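Local coordinates for protein PrimPol AEP domain (PP-N190) (Cyanophage S-2L, PDB 6ZP9) that probably primes and copies the phage's DNA, as the catalytic domain of a primase-polymerase from the archaeo-eukaryotic primase (AEP) superfamily, at residues Lys28-Trp39 against Phe66-Asp77; Ala13-Leu23 against Met162-Gln170. All coordinates share one frame; numbering follows the deposited sequence. Where two conformers were deposited one is given.

Overall arrangement
Contact 1 and contact 2 show how one sheet can be held both from within and from its border. In contact 1 two inner strands, 34-38 and 67-71, lie side by side, so backbone pairing dominates; charged side chains and waters gather at the partly exposed loop end, aromatic rings at the other. Contact 2 is more thoroughly buried and smaller, and joins helix 16-25 to the turn after edge strand 161-163 through two isolated hydrogen bonds and apolar packing. Strands 67-71 and 161-163 are neighbours, so the contacts touch, with Asn67 reaching the backbone of Gln170. Along the chain, contact 1 is nested inside the long loop that contact 2 closes.

Contact 1. Residues Lys28-Trp39 against Phe66-Asp77; sequences KDIATTRYRAIW and FNSYIVVGDGGD
Arg34 and Asp77 form the first of two salt bridges. The arginine grips the carboxylate side-on, Arg34 NE to Asp77 OD1 at 2.8 Å and Arg34 NH2 to Asp77 OD2 at 2.8 Å, the latter on the syn lone pair. Guanidinium and carboxylate planes stand 47° apart, and bends at chi2 and chi3 (both near -63°) fold the arginine chain over to its partner. In the second, Lys28 NZ meets Asp74 OD1 at 2.7 Å from above the carboxylate plane. Lys28 NZ also donates to Val72 O at 2.9 Å and to a water. Weaker bonds to Val71 O and Gly73 O share the same three protons, drawing the strand end and following loop around the ammonium.

Backbone pairing follows: Arg36 with Tyr69 and Ile38 with Asn67 are hydrogen-bonded antiparallel pairs, Tyr35 with Ile70 and Ala37 with Ser68 non-hydrogen-bonded ones. These are the two inner strands of a four-stranded antiparallel sheet in the AEP domain. On the face packed by helix 55-64, Tyr35 OH and Ser68 OG share a hydrogen bond of 2.9 Å at the edge of the tyrosine ring.

Apolar contacts finish the far end. The edge of Trp39 points at the face of Phe66 in a T-shaped stack, planes at 74°, with Trp39 CE3 above the ring centre. Ile38 CD1 sits over one face of Tyr69, 3.9 Å from the ring centroid, in a CH-pi contact.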
# COMPACT_ATOMS: atom_id res chain seq x y z
N LYS A 28 5.38 -7.50 -7.66
CA LYS A 28 5.04 -8.65 -6.83
C LYS A 28 4.54 -9.82 -7.68
O LYS A 28 4.24 -9.69 -8.87
CB LYS A 28 4.00 -8.27 -5.78
CG LYS A 28 4.56 -7.46 -4.64
CD LYS A 28 3.45 -7.00 -3.70
CE LYS A 28 2.96 -8.15 -2.84
NZ LYS A 28 3.97 -8.59 -1.82
N ASP A 29 4.46 -10.97 -7.03
CA ASP A 29 4.07 -12.23 -7.65
C ASP A 29 2.75 -12.63 -7.01
O ASP A 29 2.67 -12.79 -5.79
CB ASP A 29 5.15 -13.29 -7.40
CG ASP A 29 4.85 -14.64 -8.03
OD1 ASP A 29 3.71 -14.89 -8.48
OD2 ASP A 29 5.78 -15.48 -8.07
N ILE A 30 1.70 -12.78 -7.83
CA ILE A 30 0.40 -13.07 -7.24
C ILE A 30 0.45 -14.36 -6.42
O ILE A 30 -0.22 -14.47 -5.39
CB ILE A 30 -0.71 -13.13 -8.31
CG1 ILE A 30 -2.07 -13.22 -7.60
CG2 ILE A 30 -0.51 -14.33 -9.25
CD1 ILE A 30 -3.25 -12.94 -8.48
N ALA A 31 1.26 -15.33 -6.83
CA ALA A 31 1.35 -16.61 -6.13
C ALA A 31 1.85 -16.48 -4.69
O ALA A 31 1.59 -17.37 -3.88
CB ALA A 31 2.27 -17.57 -6.89
N THR A 32 2.58 -15.41 -4.37
CA THR A 32 3.11 -15.24 -3.02
C THR A 32 2.53 -14.02 -2.33
O THR A 32 3.01 -13.65 -1.24
CB THR A 32 4.64 -15.16 -3.05
OG1 THR A 32 5.03 -14.08 -3.90
CG2 THR A 32 5.25 -16.45 -3.60
N THR A 33 1.51 -13.38 -2.90
CA THR A 33 0.95 -12.17 -2.33
C THR A 33 -0.05 -12.52 -1.23
O THR A 33 -0.89 -13.41 -1.40
CB THR A 33 0.30 -11.32 -3.42
OG1 THR A 33 1.31 -10.84 -4.31
CG2 THR A 33 -0.44 -10.12 -2.83
N ARG A 34 0.04 -11.81 -0.11
CA ARG A 34 -0.81 -12.06 1.04
C ARG A 34 -1.95 -11.05 1.08
O ARG A 34 -1.73 -9.84 0.98
CB ARG A 34 0.01 -11.98 2.34
CG ARG A 34 1.13 -13.00 2.41
CD ARG A 34 0.57 -14.41 2.37
NE ARG A 34 -0.25 -14.69 3.55
CZ ARG A 34 -0.86 -15.85 3.76
NH1 ARG A 34 -0.75 -16.82 2.88
NH2 ARG A 34 -1.58 -16.03 4.86
N TYR A 35 -3.17 -11.57 1.22
CA TYR A 35 -4.38 -10.78 1.32
C TYR A 35 -4.82 -10.68 2.77
O TYR A 35 -4.71 -11.65 3.53
CB TYR A 35 -5.48 -11.44 0.48
CG TYR A 35 -6.83 -10.77 0.46
CD1 TYR A 35 -6.98 -9.48 -0.06
CD2 TYR A 35 -7.97 -11.44 0.90
CE1 TYR A 35 -8.23 -8.87 -0.11
CE2 TYR A 35 -9.23 -10.83 0.85
CZ TYR A 35 -9.35 -9.55 0.35
OH TYR A 35 -10.59 -8.93 0.28
N ARG A 36 -5.29 -9.50 3.17
CA ARG A 36 -5.90 -9.32 4.49
C ARG A 36 -7.25 -8.66 4.29
O ARG A 36 -7.33 -7.59 3.69
CB ARG A 36 -5.01 -8.49 5.43
CG ARG A 36 -5.46 -8.58 6.89
CD ARG A 36 -4.43 -8.04 7.89
NE ARG A 36 -5.06 -7.48 9.08
CZ ARG A 36 -5.09 -8.06 10.28
NH1 ARG A 36 -5.72 -7.46 11.28
NH2 ARG A 36 -4.49 -9.23 10.48
N ALA A 37 -8.30 -9.31 4.76
CA ALA A 37 -9.64 -8.73 4.74
C ALA A 37 -9.95 -8.26 6.16
O ALA A 37 -9.88 -9.04 7.11
CB ALA A 37 -10.67 -9.76 4.26
N ILE A 38 -10.27 -6.97 6.30
CA ILE A 38 -10.50 -6.36 7.61
C ILE A 38 -11.93 -5.85 7.66
O ILE A 38 -12.38 -5.16 6.73
CB ILE A 38 -9.51 -5.23 7.90
CG1 ILE A 38 -8.07 -5.72 7.69
CG2 ILE A 38 -9.71 -4.70 9.32
CD1 ILE A 38 -7.03 -4.68 8.01
N TRP A 39 -12.64 -6.17 8.74
CA TRP A 39 -14.03 -5.74 8.88
C TRP A 39 -14.09 -4.24 9.16
O TRP A 39 -13.33 -3.72 9.97
CB TRP A 39 -14.70 -6.52 10.01
CG TRP A 39 -16.17 -6.35 10.04
CD1 TRP A 39 -16.91 -5.69 10.99
CD2 TRP A 39 -17.11 -6.84 9.08
NE1 TRP A 39 -18.25 -5.74 10.67
CE2 TRP A 39 -18.40 -6.44 9.50
CE3 TRP A 39 -16.99 -7.57 7.90
CZ2 TRP A 39 -19.55 -6.75 8.78
CZ3 TRP A 39 -18.14 -7.89 7.18
CH2 TRP A 39 -19.40 -7.47 7.63
N PHE A 66 -16.12 -6.99 3.80
CA PHE A 66 -14.80 -6.64 4.32
C PHE A 66 -14.13 -5.59 3.43
O PHE A 66 -14.41 -5.49 2.23
CB PHE A 66 -13.89 -7.87 4.39
CG PHE A 66 -14.27 -8.87 5.46
CD1 PHE A 66 -15.29 -9.78 5.25
CD2 PHE A 66 -13.57 -8.91 6.65
CE1 PHE A 66 -15.62 -10.71 6.22
CE2 PHE A 66 -13.90 -9.84 7.63
CZ PHE A 66 -14.93 -10.74 7.41
N ASN A 67 -13.22 -4.82 4.03
CA ASN A 67 -12.29 -4.02 3.24
C ASN A 67 -11.07 -4.87 2.88
O ASN A 67 -10.76 -5.88 3.53
CB ASN A 67 -11.86 -2.76 4.00
CG ASN A 67 -12.92 -1.66 3.98
OD1 ASN A 67 -13.54 -1.39 2.95
ND2 ASN A 67 -13.11 -1.01 5.12
N SER A 68 -10.37 -4.46 1.82
CA SER A 68 -9.37 -5.29 1.16
C SER A 68 -8.00 -4.65 1.26
O SER A 68 -7.84 -3.47 0.93
CB SER A 68 -9.73 -5.51 -0.31
OG SER A 68 -10.97 -6.18 -0.43
N TYR A 69 -7.01 -5.45 1.65
CA TYR A 69 -5.63 -5.01 1.85
C TYR A 69 -4.68 -6.10 1.37
O TYR A 69 -5.01 -7.29 1.37
CB TYR A 69 -5.32 -4.74 3.33
CG TYR A 69 -6.22 -3.73 4.00
CD1 TYR A 69 -7.49 -4.10 4.46
CD2 TYR A 69 -5.82 -2.41 4.17
CE1 TYR A 69 -8.33 -3.17 5.07
CE2 TYR A 69 -6.65 -1.47 4.78
CZ TYR A 69 -7.91 -1.86 5.23
OH TYR A 69 -8.75 -0.96 5.85
N ILE A 70 -3.46 -5.69 1.02
CA ILE A 70 -2.38 -6.65 0.78
C ILE A 70 -1.17 -6.28 1.62
O ILE A 70 -0.91 -5.11 1.89
CB ILE A 70 -1.97 -6.73 -0.71
CG1 ILE A 70 -1.75 -5.32 -1.29
CG2 ILE A 70 -3.01 -7.54 -1.49
CD1 ILE A 70 -1.10 -5.35 -2.68
N VAL A 71 -0.43 -7.30 2.04
CA VAL A 71 0.89 -7.08 2.60
C VAL A 71 1.81 -6.63 1.48
O VAL A 71 1.99 -7.35 0.48
CB VAL A 71 1.41 -8.34 3.29
CG1 VAL A 71 2.77 -8.06 3.94
CG2 VAL A 71 0.41 -8.85 4.30
N VAL A 72 2.40 -5.44 1.61
CA VAL A 72 3.26 -4.93 0.55
C VAL A 72 4.57 -5.71 0.51
O VAL A 72 5.01 -6.17 -0.55
CB VAL A 72 3.50 -3.41 0.73
CG1 VAL A 72 4.48 -2.89 -0.32
CG2 VAL A 72 2.17 -2.64 0.65
N GLY A 73 5.20 -5.91 1.67
CA GLY A 73 6.42 -6.69 1.72
C GLY A 73 6.19 -8.16 1.37
O GLY A 73 5.07 -8.66 1.31
N ASP A 74 7.29 -8.86 1.13
CA ASP A 74 7.25 -10.22 0.62
C ASP A 74 7.73 -11.22 1.66
O ASP A 74 8.75 -10.99 2.32
CB ASP A 74 8.07 -10.32 -0.66
CG ASP A 74 7.35 -9.68 -1.83
OD1 ASP A 74 6.19 -10.08 -2.06
OD2 ASP A 74 7.92 -8.78 -2.49
N GLY A 75 6.98 -12.31 1.81
CA GLY A 75 7.41 -13.40 2.68
C GLY A 75 6.37 -13.94 3.64
O GLY A 75 6.56 -15.04 4.17
N GLY A 76 5.29 -13.22 3.88
CA GLY A 76 4.28 -13.68 4.81
C GLY A 76 3.52 -12.53 5.43
O GLY A 76 3.47 -11.43 4.88
N ASP A 77 2.95 -12.80 6.61
CA ASP A 77 1.99 -11.90 7.25
C ASP A 77 2.56 -11.13 8.43
O ASP A 77 1.98 -10.10 8.82
CB ASP A 77 0.77 -12.69 7.75
CG ASP A 77 -0.03 -13.28 6.63
OD1 ASP A 77 -0.07 -12.67 5.54
OD2 ASP A 77 -0.63 -14.36 6.83
O HOH W 1 2.12 -9.99 0.05
O HOH W 2 4.94 -11.11 -4.24
O HOH W 3 5.39 -12.39 -0.82
O HOH W 4 -2.58 -11.30 5.18

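Contact 2. Residues Ala13-Leu23 against Met162-Gln170; sequences AFDRDQILLHL and MRLAGCPHQ
His22 turns its ring edge to the backbone of Arg163 and Ala165. The imidazole swings out opposite the backbone N (chi1 -159°), which lets His22 ND1 accept from Ala165 N at 3.0 Å, the donor slightly tilted from the ring plane. Beside it His22 CE1 lies 3.1 Å from Arg163 O, close to the same plane. The bond at ND1 helps set the rotation of the ring, whose NE2 is hydrogen-bonded elsewhere. Leu164 CD1 approaches the ring obliquely.

One helical turn earlier, Ile19 CG1 presses on Ala165 O at 3.2 Å, a tight fit, while Ile19 CD1 lodges against Leu164 CD2 at 3.9 Å and Cys167 SG, also at 3.9 Å. Gln18 CB rests on Gly166 CA at 3.5 Å; beyond it the chain bends at chi2, and OE1 accepts from Ile178 N in strand 177-179.

At the start of the helix, Asp15 divides its labour. Its carboxylate caps the helix, OD1 accepting weakly from Asp17 N and Gln18 N. On the backbone, Asp15 N donates to Gly166 O at 2.8 Å, almost straight at 176° and on a carbonyl lone pair.

Gly166, with its positive phi of 85°, occupies the third position of a type II beta turn from Leu164 to Cys167, where glycine is classically favoured. The whole is an N-capped helix seated on a beta turn that leaves an edge strand, here strand 161-163 of the AEP domain.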
# COMPACT_ATOMS: atom_id res chain seq x y z
N ALA A 13 -17.25 -8.83 -7.88
CA ALA A 13 -17.44 -7.74 -6.92
C ALA A 13 -16.23 -6.81 -6.83
O ALA A 13 -16.25 -5.87 -6.03
CB ALA A 13 -17.75 -8.33 -5.54
N PHE A 14 -15.20 -7.04 -7.64
CA PHE A 14 -13.97 -6.25 -7.63
C PHE A 14 -13.49 -6.10 -9.06
O PHE A 14 -13.92 -6.82 -9.97
CB PHE A 14 -12.89 -6.94 -6.78
CG PHE A 14 -12.57 -8.34 -7.26
CD1 PHE A 14 -11.62 -8.55 -8.24
CD2 PHE A 14 -13.26 -9.43 -6.76
CE1 PHE A 14 -11.34 -9.82 -8.70
CE2 PHE A 14 -12.99 -10.71 -7.22
CZ PHE A 14 -12.03 -10.90 -8.19
N ASP A 15 -12.56 -5.17 -9.25
CA ASP A 15 -11.95 -4.89 -10.56
C ASP A 15 -10.62 -5.65 -10.66
O ASP A 15 -9.60 -5.21 -10.14
CB ASP A 15 -11.77 -3.38 -10.72
CG ASP A 15 -11.27 -2.99 -12.10
OD1 ASP A 15 -10.68 -3.85 -12.80
OD2 ASP A 15 -11.47 -1.81 -12.48
N ARG A 16 -10.62 -6.80 -11.35
CA ARG A 16 -9.42 -7.62 -11.38
C ARG A 16 -8.25 -6.92 -12.08
O ARG A 16 -7.09 -7.21 -11.78
CB ARG A 16 -9.70 -8.96 -12.07
CG ARG A 16 -9.82 -8.85 -13.58
CD ARG A 16 -10.01 -10.20 -14.24
NE ARG A 16 -8.96 -11.16 -13.91
CZ ARG A 16 -7.84 -11.34 -14.61
NH1 ARG A 16 -6.96 -12.25 -14.22
NH2 ARG A 16 -7.60 -10.62 -15.71
N ASP A 17 -8.54 -6.02 -13.01
CA ASP A 17 -7.46 -5.32 -13.70
C ASP A 17 -6.71 -4.40 -12.75
O ASP A 17 -5.48 -4.28 -12.83
CB ASP A 17 -8.01 -4.52 -14.89
CG ASP A 17 -8.54 -5.42 -16.00
OD1 ASP A 17 -7.87 -6.42 -16.35
OD2 ASP A 17 -9.64 -5.13 -16.53
N GLN A 18 -7.43 -3.75 -11.84
CA GLN A 18 -6.77 -2.88 -10.88
C GLN A 18 -5.96 -3.68 -9.87
O GLN A 18 -4.86 -3.28 -9.48
CB GLN A 18 -7.81 -1.99 -10.21
CG GLN A 18 -8.21 -0.82 -11.08
CD GLN A 18 -7.16 0.28 -11.08
OE1 GLN A 18 -6.84 0.85 -10.04
NE2 GLN A 18 -6.61 0.59 -12.26
N ILE A 19 -6.49 -4.83 -9.43
CA ILE A 19 -5.73 -5.68 -8.51
C ILE A 19 -4.41 -6.10 -9.15
O ILE A 19 -3.33 -5.98 -8.54
CB ILE A 19 -6.56 -6.91 -8.10
CG1 ILE A 19 -7.71 -6.49 -7.18
CG2 ILE A 19 -5.66 -7.95 -7.41
CD1 ILE A 19 -8.50 -7.68 -6.63
N LEU A 20 -4.46 -6.62 -10.38
CA LEU A 20 -3.23 -7.07 -11.03
C LEU A 20 -2.29 -5.90 -11.29
O LEU A 20 -1.06 -6.06 -11.20
CB LEU A 20 -3.56 -7.81 -12.33
CG LEU A 20 -4.22 -9.17 -12.06
CD1 LEU A 20 -4.63 -9.82 -13.36
CD2 LEU A 20 -3.30 -10.09 -11.26
N LEU A 21 -2.83 -4.72 -11.60
CA LEU A 21 -1.99 -3.54 -11.80
C LEU A 21 -1.28 -3.15 -10.51
O LEU A 21 -0.09 -2.81 -10.54
CB LEU A 21 -2.82 -2.37 -12.33
CG LEU A 21 -2.06 -1.06 -12.50
CD1 LEU A 21 -0.98 -1.16 -13.57
CD2 LEU A 21 -3.01 0.09 -12.80
N HIS A 22 -1.98 -3.19 -9.38
CA HIS A 22 -1.35 -2.92 -8.09
C HIS A 22 -0.17 -3.86 -7.86
O HIS A 22 0.93 -3.42 -7.50
CB HIS A 22 -2.39 -3.07 -6.97
CG HIS A 22 -2.04 -2.36 -5.70
ND1 HIS A 22 -2.97 -2.13 -4.71
CD2 HIS A 22 -0.87 -1.84 -5.26
CE1 HIS A 22 -2.39 -1.49 -3.70
NE2 HIS A 22 -1.11 -1.30 -4.01
N LEU A 23 -0.39 -5.16 -8.07
CA LEU A 23 0.69 -6.14 -7.91
C LEU A 23 1.82 -5.90 -8.90
O LEU A 23 3.00 -6.01 -8.55
CB LEU A 23 0.13 -7.56 -8.08
CG LEU A 23 -0.32 -8.32 -6.83
CD1 LEU A 23 -1.25 -7.48 -6.01
CD2 LEU A 23 -1.03 -9.60 -7.23
N MET A 162 -1.66 -2.54 3.04
CA MET A 162 -2.17 -1.32 2.43
C MET A 162 -3.40 -1.65 1.59
O MET A 162 -3.51 -2.75 1.02
CB MET A 162 -1.06 -0.68 1.58
CG MET A 162 0.15 -0.14 2.34
SD MET A 162 -0.22 1.31 3.32
CE MET A 162 -0.13 2.42 1.95
N ARG A 163 -4.32 -0.69 1.51
CA ARG A 163 -5.55 -0.86 0.74
C ARG A 163 -5.25 -1.35 -0.67
O ARG A 163 -4.35 -0.83 -1.34
CB ARG A 163 -6.26 0.45 0.63
CG ARG A 163 -7.07 0.82 1.85
CD ARG A 163 -8.27 -0.07 2.13
NE ARG A 163 -8.90 0.38 3.34
CZ ARG A 163 -10.01 1.07 3.36
NH1 ARG A 163 -10.47 1.49 4.50
NH2 ARG A 163 -10.65 1.31 2.29
N LEU A 164 -5.99 -2.36 -1.12
CA LEU A 164 -5.80 -2.98 -2.43
C LEU A 164 -6.64 -2.26 -3.49
O LEU A 164 -7.84 -2.04 -3.30
CB LEU A 164 -6.17 -4.46 -2.33
CG LEU A 164 -6.14 -5.29 -3.60
CD1 LEU A 164 -4.72 -5.36 -4.18
CD2 LEU A 164 -6.71 -6.70 -3.34
N ALA A 165 -6.00 -1.90 -4.61
CA ALA A 165 -6.71 -1.26 -5.72
C ALA A 165 -7.76 -2.20 -6.29
O ALA A 165 -7.60 -3.42 -6.27
CB ALA A 165 -5.74 -0.86 -6.83
N GLY A 166 -8.85 -1.63 -6.79
CA GLY A 166 -9.88 -2.41 -7.44
C GLY A 166 -10.91 -3.02 -6.53
O GLY A 166 -11.80 -3.73 -7.02
N CYS A 167 -10.83 -2.78 -5.22
CA CYS A 167 -11.84 -3.26 -4.28
C CYS A 167 -12.53 -2.08 -3.61
O CYS A 167 -11.92 -1.02 -3.45
CB CYS A 167 -11.24 -4.16 -3.19
SG CYS A 167 -10.29 -5.54 -3.85
N PRO A 168 -13.78 -2.25 -3.21
CA PRO A 168 -14.52 -1.12 -2.63
C PRO A 168 -14.10 -0.77 -1.21
O PRO A 168 -13.77 -1.64 -0.39
CB PRO A 168 -15.98 -1.59 -2.68
CG PRO A 168 -15.91 -3.07 -2.70
CD PRO A 168 -14.65 -3.42 -3.45
N HIS A 169 -14.10 0.54 -0.95
CA HIS A 169 -14.14 1.11 0.39
C HIS A 169 -15.57 0.92 0.90
O HIS A 169 -16.49 1.56 0.39
CB HIS A 169 -13.73 2.57 0.30
CG HIS A 169 -13.78 3.33 1.59
ND1 HIS A 169 -12.75 3.31 2.50
CD2 HIS A 169 -14.71 4.17 2.10
CE1 HIS A 169 -13.06 4.08 3.53
NE2 HIS A 169 -14.24 4.62 3.31
N GLN A 170 -15.76 0.02 1.86
CA GLN A 170 -17.10 -0.47 2.15
C GLN A 170 -18.04 0.60 2.70
O GLN A 170 -19.26 0.47 2.54
CB GLN A 170 -17.04 -1.65 3.11
CG GLN A 170 -16.45 -2.92 2.51
CD GLN A 170 -17.41 -3.63 1.56
OE1 GLN A 170 -18.52 -3.18 1.33
NE2 GLN A 170 -16.98 -4.77 1.03